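Local coordinates for protein putative secreted endoglycosylceramidase (Rhodococcus hoagii, PDB 6JYZ) that probably hydrolyses the glycosidic bond between sugar and ceramide in galactosylceramide-type glycolipids, as a presumably secreted member of glycoside hydrolase family 5, at residues A[195-198]-A[199-203]. Numbering follows the deposited sequence.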
# COMPACT_ATOMS: atom_id res chain seq x y z
N GLY A 195 -9.42 10.98 18.29
CA GLY A 195 -10.56 11.73 17.71
C GLY A 195 -10.04 12.73 16.68
O GLY A 195 -10.73 12.95 15.67
N HIS A 196 -8.86 13.28 16.87
CA HIS A 196 -8.27 14.14 15.84
C HIS A 196 -8.00 13.40 14.54
O HIS A 196 -8.27 13.92 13.47
CB HIS A 196 -6.98 14.78 16.33
CG HIS A 196 -7.22 15.97 17.18
ND1 HIS A 196 -7.30 16.07 18.54
CD2 HIS A 196 -7.22 17.22 16.71
CE1 HIS A 196 -7.46 17.38 18.88
NE2 HIS A 196 -7.39 18.07 17.77
N LEU A 197 -7.39 12.21 14.60
CA LEU A 197 -7.17 11.47 13.36
C LEU A 197 -8.49 11.07 12.71
O LEU A 197 -8.62 11.12 11.47
CB LEU A 197 -6.25 10.24 13.59
CG LEU A 197 -5.96 9.47 12.31
CD1 LEU A 197 -5.37 10.39 11.22
CD2 LEU A 197 -5.03 8.29 12.59
N VAL A 198 -9.48 10.65 13.50
CA VAL A 198 -10.77 10.30 12.93
C VAL A 198 -11.37 11.50 12.18
O VAL A 198 -11.85 11.33 11.04
CB VAL A 198 -11.70 9.79 14.06
CG1 VAL A 198 -13.13 9.68 13.60
CG2 VAL A 198 -11.22 8.43 14.58
N GLN A 199 -11.34 12.69 12.79
CA GLN A 199 -11.86 13.87 12.12
C GLN A 199 -11.03 14.20 10.90
O GLN A 199 -11.61 14.58 9.86
CB GLN A 199 -11.89 15.01 13.13
CG GLN A 199 -12.26 16.35 12.44
CD GLN A 199 -12.41 17.47 13.43
OE1 GLN A 199 -11.46 17.99 13.98
NE2 GLN A 199 -13.64 17.77 13.69
N THR A 200 -9.72 14.08 10.95
CA THR A 200 -8.87 14.33 9.79
C THR A 200 -9.24 13.37 8.63
O THR A 200 -9.35 13.80 7.47
CB THR A 200 -7.38 14.24 10.18
OG1 THR A 200 -7.12 15.31 11.08
CG2 THR A 200 -6.47 14.27 8.96
N TRP A 201 -9.47 12.09 8.94
CA TRP A 201 -9.89 11.16 7.90
C TRP A 201 -11.22 11.58 7.31
O TRP A 201 -11.41 11.51 6.10
CB TRP A 201 -10.04 9.72 8.46
CG TRP A 201 -8.96 8.80 7.99
CD1 TRP A 201 -8.16 7.99 8.76
CD2 TRP A 201 -8.58 8.55 6.62
NE1 TRP A 201 -7.32 7.25 7.96
CE2 TRP A 201 -7.55 7.59 6.62
CE3 TRP A 201 -9.01 9.09 5.38
CZ2 TRP A 201 -6.94 7.13 5.44
CZ3 TRP A 201 -8.38 8.64 4.23
CH2 TRP A 201 -7.33 7.69 4.25
N ALA A 202 -12.18 11.99 8.13
CA ALA A 202 -13.50 12.42 7.61
C ALA A 202 -13.32 13.62 6.68
O ALA A 202 -13.90 13.64 5.57
CB ALA A 202 -14.40 12.75 8.77
N ARG A 203 -12.48 14.57 7.09
CA ARG A 203 -12.26 15.77 6.26
C ARG A 203 -11.63 15.36 4.95
O ARG A 203 -11.97 15.90 3.88
CB ARG A 203 -11.37 16.75 7.03
CG ARG A 203 -12.14 17.40 8.17
CD ARG A 203 -11.15 18.15 9.05
NE ARG A 203 -11.90 18.96 10.02
CZ ARG A 203 -11.30 19.75 10.87
NH1 ARG A 203 -10.01 19.73 11.09
NH2 ARG A 203 -12.07 20.61 11.56
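The indole of Trp201 meets Leu197 one turn back on the same helix: CD1 of the leucine lies 4.4 Å from the ring atom CD1 of Trp201, while the carbonyl oxygen of Leu197 approaches the ring obliquely. A chi1 of -108°, well removed from a staggered value, carries the indole to this position, and its NE1 donates a hydrogen bond to the carbonyl oxygen of Leu219. The amide oxygen OE1 of Gln199 sits over one face of the Arg203 guanidinium, 3.5 Å from its plane and displaced from the centre of the group; the glutamine reaches there with CG anti to the backbone N (chi1 173°) and the chain extended beyond it. Arg203 NH1 bonds to the carbonyl oxygen of Gly96, and the imidazole of His196 packs edge-to-face with Trp157.

Regular i to i+4 bonds run beneath these side chains, from Gln199 N to Gly195 O (3.0 Å), Trp201 N to Leu197 O (2.8 Å) and Ala202 N to Val198 O (3.0 Å). The carbonyl oxygen of His196 accepts the Thr200 amide N at 2.9 Å. Thr200 OG1, hydrogen-bonded to Glu92 OE1, also lies 3.0 Å from the carbonyl oxygen of His196; its single proton can serve one of the two acceptors at a time.

Helix 193-206 is one of the helices packed round the parallel-stranded (beta/alpha)8 barrel of this family. Leu197 and Trp201 face inward onto Met124 of strand 119-124, with Trp201 also meeting the ring of Tyr217 from strand 214-218, while Thr200 and Leu197 rest on Trp88 of helix 88-91 and Val198 and Ala202 pack on Ala247 of helix 230-251.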